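Local structure of alpha-rhamnosidase (6I60) at residues Asn28-Phe33 with Lys56-Glu61; Lys62-Thr67 with Trp120-Gln125. The protein is an alpha-L-rhamnosidase that probably hydrolyses terminal non-reducing alpha-L-rhamnose residues from alpha-L-rhamnosides. All blocks are in the same frame, centred on the assembly; numbering follows the deposited sequence.

Contact 1: residues Asn28-Phe33 with Lys56-Glu61; sequences NIYSPF and KLRHLE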
loop_
_atom_site.group_PDB
_atom_site.type_symbol
_atom_site.label_atom_id
_atom_site.label_comp_id
_atom_site.label_asym_id
_atom_site.label_seq_id
_atom_site.Cartn_x
_atom_site.Cartn_y
_atom_site.Cartn_z
ATOM N N ASN A 28 -7.022 -36.233 -8.431
ATOM C CA ASN A 28 -6.882 -34.778 -8.409
ATOM C C ASN A 28 -8.232 -34.170 -8.778
ATOM O O ASN A 28 -8.474 -33.731 -9.904
ATOM C CB ASN A 28 -5.778 -34.338 -9.361
ATOM C CG ASN A 28 -5.377 -32.898 -9.165
ATOM O OD1 ASN A 28 -5.977 -32.178 -8.366
ATOM N ND2 ASN A 28 -4.356 -32.465 -9.894
ATOM N N ILE A 29 -9.135 -34.155 -7.792
ATOM C CA ILE A 29 -10.531 -33.806 -8.039
ATOM C C ILE A 29 -10.798 -32.308 -8.025
ATOM O O ILE A 29 -11.883 -31.882 -8.448
ATOM C CB ILE A 29 -11.449 -34.492 -7.006
ATOM C CG1 ILE A 29 -11.460 -33.703 -5.695
ATOM C CG2 ILE A 29 -11.001 -35.926 -6.761
ATOM C CD1 ILE A 29 -12.547 -34.128 -4.739
ATOM N N TYR A 30 -9.853 -31.494 -7.562
ATOM C CA TYR A 30 -10.063 -30.060 -7.410
ATOM C C TYR A 30 -9.309 -29.307 -8.499
ATOM O O TYR A 30 -8.091 -29.462 -8.640
ATOM C CB TYR A 30 -9.612 -29.587 -6.029
ATOM C CG TYR A 30 -10.494 -30.068 -4.903
ATOM C CD1 TYR A 30 -11.856 -29.796 -4.898
ATOM C CD2 TYR A 30 -9.967 -30.795 -3.845
ATOM C CE1 TYR A 30 -12.667 -30.233 -3.870
ATOM C CE2 TYR A 30 -10.770 -31.237 -2.813
ATOM C CZ TYR A 30 -12.119 -30.954 -2.831
ATOM O OH TYR A 30 -12.921 -31.393 -1.803
ATOM N N SER A 31 -10.035 -28.494 -9.260
ATOM C CA SER A 31 -9.428 -27.599 -10.228
ATOM C C SER A 31 -8.858 -26.372 -9.522
ATOM O O SER A 31 -9.228 -26.071 -8.384
ATOM C CB SER A 31 -10.461 -27.183 -11.272
ATOM O OG SER A 31 -11.231 -26.081 -10.820
ATOM N N PRO A 32 -7.935 -25.656 -10.166
ATOM C CA PRO A 32 -7.416 -24.422 -9.562
ATOM C C PRO A 32 -8.533 -23.423 -9.298
ATOM O O PRO A 32 -9.494 -23.317 -10.064
ATOM C CB PRO A 32 -6.429 -23.902 -10.612
ATOM C CG PRO A 32 -6.015 -25.113 -11.368
ATOM C CD PRO A 32 -7.220 -26.005 -11.407
ATOM N N PHE A 33 -8.404 -22.692 -8.194
ATOM C CA PHE A 33 -9.409 -21.732 -7.767
ATOM C C PHE A 33 -8.754 -20.380 -7.523
ATOM O O PHE A 33 -7.527 -20.253 -7.485
ATOM C CB PHE A 33 -10.142 -22.211 -6.503
ATOM C CG PHE A 33 -9.255 -22.338 -5.296
ATOM C CD1 PHE A 33 -8.486 -23.472 -5.100
ATOM C CD2 PHE A 33 -9.195 -21.323 -4.353
ATOM C CE1 PHE A 33 -7.669 -23.590 -3.990
ATOM C CE2 PHE A 33 -8.382 -21.436 -3.241
ATOM C CZ PHE A 33 -7.617 -22.571 -3.059
ATOM N N LYS A 56 -4.625 -20.521 -7.218
ATOM C CA LYS A 56 -4.360 -21.270 -5.999
ATOM C C LYS A 56 -4.794 -22.720 -6.174
ATOM O O LYS A 56 -5.590 -23.052 -7.057
ATOM C CB LYS A 56 -5.084 -20.642 -4.802
ATOM C CG LYS A 56 -4.678 -19.206 -4.522
ATOM C CD LYS A 56 -5.624 -18.541 -3.535
ATOM C CE LYS A 56 -5.171 -17.126 -3.200
ATOM N NZ LYS A 56 -3.810 -17.106 -2.592
ATOM N N LEU A 57 -4.266 -23.590 -5.314
ATOM C CA LEU A 57 -4.465 -25.024 -5.453
ATOM C C LEU A 57 -4.991 -25.625 -4.159
ATOM O O LEU A 57 -4.756 -25.102 -3.067
ATOM C CB LEU A 57 -3.164 -25.729 -5.855
ATOM C CG LEU A 57 -2.522 -25.215 -7.142
ATOM C CD1 LEU A 57 -1.141 -25.815 -7.328
ATOM C CD2 LEU A 57 -3.416 -25.521 -8.332
ATOM N N ARG A 58 -5.702 -26.743 -4.302
ATOM C CA ARG A 58 -6.265 -27.475 -3.176
ATOM C C ARG A 58 -6.329 -28.949 -3.550
ATOM O O ARG A 58 -6.761 -29.289 -4.655
ATOM C CB ARG A 58 -7.661 -26.950 -2.814
ATOM C CG ARG A 58 -8.456 -27.865 -1.894
ATOM C CD ARG A 58 -8.960 -27.115 -0.669
ATOM N NE ARG A 58 -10.108 -27.775 -0.051
ATOM C CZ ARG A 58 -10.907 -27.202 0.843
ATOM N NH1 ARG A 58 -10.686 -25.952 1.231
ATOM N NH2 ARG A 58 -11.928 -27.878 1.352
ATOM N N HIS A 59 -5.899 -29.815 -2.638
ATOM C CA HIS A 59 -5.866 -31.245 -2.891
ATOM C C HIS A 59 -6.432 -31.994 -1.693
ATOM O O HIS A 59 -6.457 -31.485 -0.571
ATOM C CB HIS A 59 -4.439 -31.729 -3.187
ATOM C CG HIS A 59 -4.383 -32.980 -4.006
ATOM N ND1 HIS A 59 -4.417 -34.238 -3.446
ATOM C CD2 HIS A 59 -4.290 -33.166 -5.344
ATOM C CE1 HIS A 59 -4.349 -35.147 -4.403
ATOM N NE2 HIS A 59 -4.272 -34.523 -5.565
ATOM N N LEU A 60 -6.889 -33.222 -1.952
ATOM C CA LEU A 60 -7.405 -34.059 -0.874
ATOM C C LEU A 60 -6.278 -34.585 0.006
ATOM O O LEU A 60 -6.435 -34.692 1.227
ATOM C CB LEU A 60 -8.210 -35.224 -1.449
ATOM C CG LEU A 60 -9.526 -34.892 -2.151
ATOM C CD1 LEU A 60 -10.036 -36.104 -2.919
ATOM C CD2 LEU A 60 -10.560 -34.407 -1.147
ATOM N N GLU A 61 -5.139 -34.920 -0.595
ATOM C CA GLU A 61 -4.035 -35.532 0.124
ATOM C C GLU A 61 -3.056 -34.477 0.630
ATOM O O GLU A 61 -3.077 -33.315 0.219
ATOM C CB GLU A 61 -3.304 -36.534 -0.770
ATOM C CG GLU A 61 -4.215 -37.373 -1.647
ATOM C CD GLU A 61 -3.448 -38.135 -2.707
ATOM O OE1 GLU A 61 -2.200 -38.133 -2.652
ATOM O OE2 GLU A 61 -4.092 -38.734 -3.596
HETATM O O HOH W 1 -7.293 -31.981 -6.182
#

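Contact 2: residues Lys62-Thr67 with Trp120-Gln125; sequences KNEKQT and WDSKDQ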
loop_
_atom_site.group_PDB
_atom_site.type_symbol
_atom_site.label_atom_id
_atom_site.label_comp_id
_atom_site.label_asym_id
_atom_site.label_seq_id
_atom_site.Cartn_x
_atom_site.Cartn_y
_atom_site.Cartn_z
ATOM N N LYS A 62 -2.186 -34.905 1.540
ATOM C CA LYS A 62 -1.109 -34.074 2.050
ATOM C C LYS A 62 0.143 -34.249 1.192
ATOM O O LYS A 62 0.224 -35.136 0.339
ATOM C CB LYS A 62 -0.811 -34.421 3.508
ATOM C CG LYS A 62 -1.900 -34.015 4.485
ATOM C CD LYS A 62 -1.447 -34.217 5.926
ATOM C CE LYS A 62 -2.517 -33.776 6.914
ATOM N NZ LYS A 62 -2.285 -34.360 8.263
ATOM N N ASN A 63 1.128 -33.378 1.430
ATOM C CA ASN A 63 2.416 -33.421 0.732
ATOM C C ASN A 63 2.239 -33.363 -0.783
ATOM O O ASN A 63 2.907 -34.076 -1.533
ATOM C CB ASN A 63 3.222 -34.659 1.131
ATOM C CG ASN A 63 3.411 -34.770 2.625
ATOM O OD1 ASN A 63 4.064 -33.930 3.242
ATOM N ND2 ASN A 63 2.838 -35.811 3.218
ATOM N N GLU A 64 1.333 -32.508 -1.238
ATOM C CA GLU A 64 1.065 -32.352 -2.657
ATOM C C GLU A 64 1.683 -31.057 -3.165
ATOM O O GLU A 64 1.798 -30.071 -2.430
ATOM C CB GLU A 64 -0.440 -32.370 -2.939
ATOM C CG GLU A 64 -1.023 -33.766 -3.085
ATOM C CD GLU A 64 -0.503 -34.491 -4.312
ATOM O OE1 GLU A 64 0.074 -33.828 -5.200
ATOM O OE2 GLU A 64 -0.677 -35.727 -4.392
ATOM N N LYS A 65 2.092 -31.075 -4.432
ATOM C CA LYS A 65 2.755 -29.937 -5.051
ATOM C C LYS A 65 2.537 -30.002 -6.555
ATOM O O LYS A 65 2.553 -31.088 -7.141
ATOM C CB LYS A 65 4.252 -29.920 -4.703
ATOM C CG LYS A 65 5.187 -29.666 -5.874
ATOM C CD LYS A 65 6.610 -29.410 -5.393
ATOM C CE LYS A 65 7.634 -29.815 -6.442
ATOM N NZ LYS A 65 9.027 -29.507 -6.009
ATOM N N GLN A 66 2.315 -28.842 -7.170
ATOM C CA GLN A 66 2.062 -28.790 -8.605
ATOM C C GLN A 66 3.319 -29.155 -9.384
ATOM O O GLN A 66 4.408 -28.645 -9.104
ATOM C CB GLN A 66 1.583 -27.397 -9.012
ATOM C CG GLN A 66 1.517 -27.180 -10.520
ATOM C CD GLN A 66 1.190 -25.746 -10.894
ATOM O OE1 GLN A 66 0.102 -25.251 -10.605
ATOM N NE2 GLN A 66 2.132 -25.073 -11.542
ATOM N N THR A 67 3.165 -30.040 -10.372
ATOM C CA THR A 67 4.260 -30.413 -11.255
ATOM C C THR A 67 4.078 -29.935 -12.688
ATOM O O THR A 67 5.066 -29.866 -13.425
ATOM C CB THR A 67 4.445 -31.937 -11.269
ATOM O OG1 THR A 67 3.236 -32.561 -11.718
ATOM C CG2 THR A 67 4.788 -32.439 -9.877
ATOM N N TRP A 120 -1.279 -30.367 -12.708
ATOM C CA TRP A 120 -0.894 -31.744 -12.443
ATOM C C TRP A 120 -0.257 -31.816 -11.063
ATOM O O TRP A 120 0.644 -31.031 -10.749
ATOM C CB TRP A 120 0.074 -32.259 -13.511
ATOM C CG TRP A 120 -0.592 -32.646 -14.801
ATOM C CD1 TRP A 120 -0.861 -33.910 -15.236
ATOM C CD2 TRP A 120 -1.071 -31.761 -15.822
ATOM N NE1 TRP A 120 -1.479 -33.869 -16.463
ATOM C CE2 TRP A 120 -1.618 -32.561 -16.846
ATOM C CE3 TRP A 120 -1.089 -30.369 -15.972
ATOM C CZ2 TRP A 120 -2.177 -32.017 -18.002
ATOM C CZ3 TRP A 120 -1.645 -29.832 -17.122
ATOM C CH2 TRP A 120 -2.181 -30.655 -18.120
ATOM N N ASP A 121 -0.728 -32.750 -10.243
ATOM C CA ASP A 121 -0.265 -32.857 -8.867
ATOM C C ASP A 121 1.073 -33.595 -8.828
ATOM O O ASP A 121 1.739 -33.788 -9.849
ATOM C CB ASP A 121 -1.330 -33.533 -8.009
ATOM C CG ASP A 121 -1.576 -34.971 -8.408
ATOM O OD1 ASP A 121 -1.099 -35.382 -9.487
ATOM O OD2 ASP A 121 -2.249 -35.691 -7.643
ATOM N N SER A 122 1.475 -34.032 -7.631
ATOM C CA SER A 122 2.780 -34.660 -7.461
ATOM C C SER A 122 2.873 -36.023 -8.137
ATOM O O SER A 122 3.986 -36.499 -8.379
ATOM C CB SER A 122 3.104 -34.797 -5.973
ATOM O OG SER A 122 3.644 -33.594 -5.453
ATOM N N LYS A 123 1.744 -36.659 -8.451
ATOM C CA LYS A 123 1.742 -37.954 -9.122
ATOM C C LYS A 123 1.289 -37.865 -10.565
ATOM O O LYS A 123 0.759 -38.846 -11.099
ATOM C CB LYS A 123 0.828 -38.921 -8.405
ATOM C CG LYS A 123 1.208 -39.119 -7.038
ATOM C CD LYS A 123 0.501 -40.323 -6.574
ATOM C CE LYS A 123 0.276 -40.185 -5.116
ATOM N NZ LYS A 123 1.411 -40.806 -4.476
ATOM N N ASP A 124 1.449 -36.703 -11.188
ATOM C CA ASP A 124 1.080 -36.477 -12.581
ATOM C C ASP A 124 -0.395 -36.755 -12.847
ATOM O O ASP A 124 -0.781 -37.015 -13.988
ATOM C CB ASP A 124 1.954 -37.310 -13.526
ATOM C CG ASP A 124 2.097 -36.676 -14.894
ATOM O OD1 ASP A 124 2.015 -35.432 -14.986
ATOM O OD2 ASP A 124 2.286 -37.420 -15.879
ATOM N N GLN A 125 -1.231 -36.701 -11.813
ATOM C CA GLN A 125 -2.664 -36.900 -11.984
ATOM C C GLN A 125 -3.291 -35.609 -12.494
ATOM O O GLN A 125 -3.128 -34.546 -11.884
ATOM C CB GLN A 125 -3.303 -37.342 -10.670
ATOM C CG GLN A 125 -2.592 -38.516 -10.013
ATOM C CD GLN A 125 -3.230 -38.926 -8.701
ATOM O OE1 GLN A 125 -3.434 -40.112 -8.439
ATOM N NE2 GLN A 125 -3.547 -37.943 -7.865
#

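Contact 1: residues Asn28-Phe33 with Lys56-Glu61
Tyr30 reaches across to Arg58 and Leu60, and its side chain is a good guide to how these two segments meet. Tyr30 CB sits 3.2 Å from Arg58 O. With CG anti to its own carbonyl carbon (chi1 -70°), the ring then runs on along the partner segment: CD2 of Tyr30 lies 3.8 Å from Arg58 CG, and CE2 of Tyr30 comes 3.6 Å from Leu60 CD2. The phenol oxygen is alongside that same leucine methyl. CG1 of Ile29 lies over the centre of one face of the Tyr30 ring, while CD1 of Ile29 packs on CD1 of Leu60, giving a small apolar patch. With an alanine at Tyr30, Leu60 CD2 and Arg58 CG would probably lose the ring they pack on, and Ile29 CG1 the face it lies over.

Beside the Tyr30 backbone a water links the two segments. It donates to the O of Arg58 and to OD1 of Asn28, 2.6 Å from the latter, and accepts from the N of Tyr30. ND2 of Asn28 turns instead to the O of Gln125.

Farther along, Phe33 and Lys56 form an antiparallel hydrogen-bonded pair, with Phe33 N to Lys56 O at 3.1 Å and Lys56 N to Phe33 O at 2.9 Å. The Phe33 ring lies back over Lys56, whose CB stands over one face, off toward the rim; CE1 of Phe33 meets CB of Arg58.

Segment 56-61 carries on from strand 52-56, and segment 28-33 leads into strand 35-37. Together they lie against strand 112-120 of the N-terminal immunoglobulin-like domain, where Pro32 and Leu57 both touch Trp119 and the O of Tyr30 accepts from the indole NH of Trp119.

Contact 2: residues Lys62-Thr67 with Trp120-Gln125
The carbonyl O of Asp121 is gripped by two donors, Thr67 OG1 at 2.7 Å and Asp124 N at 3.2 Å, which come at it from opposite faces of the carbonyl plane. The second is the closing bond of a type I beta turn, Asp121 to Asp124. Thr67 can supply the first because its OG1 lies between the backbone N and the carbonyl carbon (chi1 59°). The backbone N of Thr67 gives an almost straight bond (174°) to the O of Trp120, 2.7 Å away.

The two segments lie at the end of an inner pair of the immunoglobulin-like sheet, where antiparallel strands 68-74 and 112-120 give way to loops, segment 120-125 leading on toward strand 133-137.

Past the turn's first residue, Ser122 is held twice. Ser122 N donates to the syn lone pair of Glu64 OE1 at 2.8 Å, and Ser122 OG to the O of Lys65, in the carbonyl plane. Glu64 bends at chi2 (-66°), which brings its carboxylate beside that of Asp121, the two planes nearly parallel and Glu64 OE2 3.6 Å from Asp121 OD2. The N-H donors around the two groups probably offset part of the repulsion. Gln125 binds Asp121 with both nitrogens, N to OD1 and NE2 to the syn side of OD2, and His59 adds a weak bond at OD2.

Neither contact is deep core: both are partly buried and lie far out from the centre of the chain, with their own centres about 9 Å apart. They share one connection, the run from strand 52-56 to strand 68-74, whose first half serves contact 1 and second half contact 2. Contact 1 relies on a backbone pair, a bridging water and aromatic and aliphatic packing; contact 2 is mostly polar, mainly side chains bonded to backbone, with one backbone-to-backbone bond. Leu57 CD1, packed 3.5 Å from Gln66 OE1, ties them together. Contact 2 also faces the C-terminal region, where the backbone N of Glu64 bonds to Ser934 OG and that of Gln66 to Asn891 OD1.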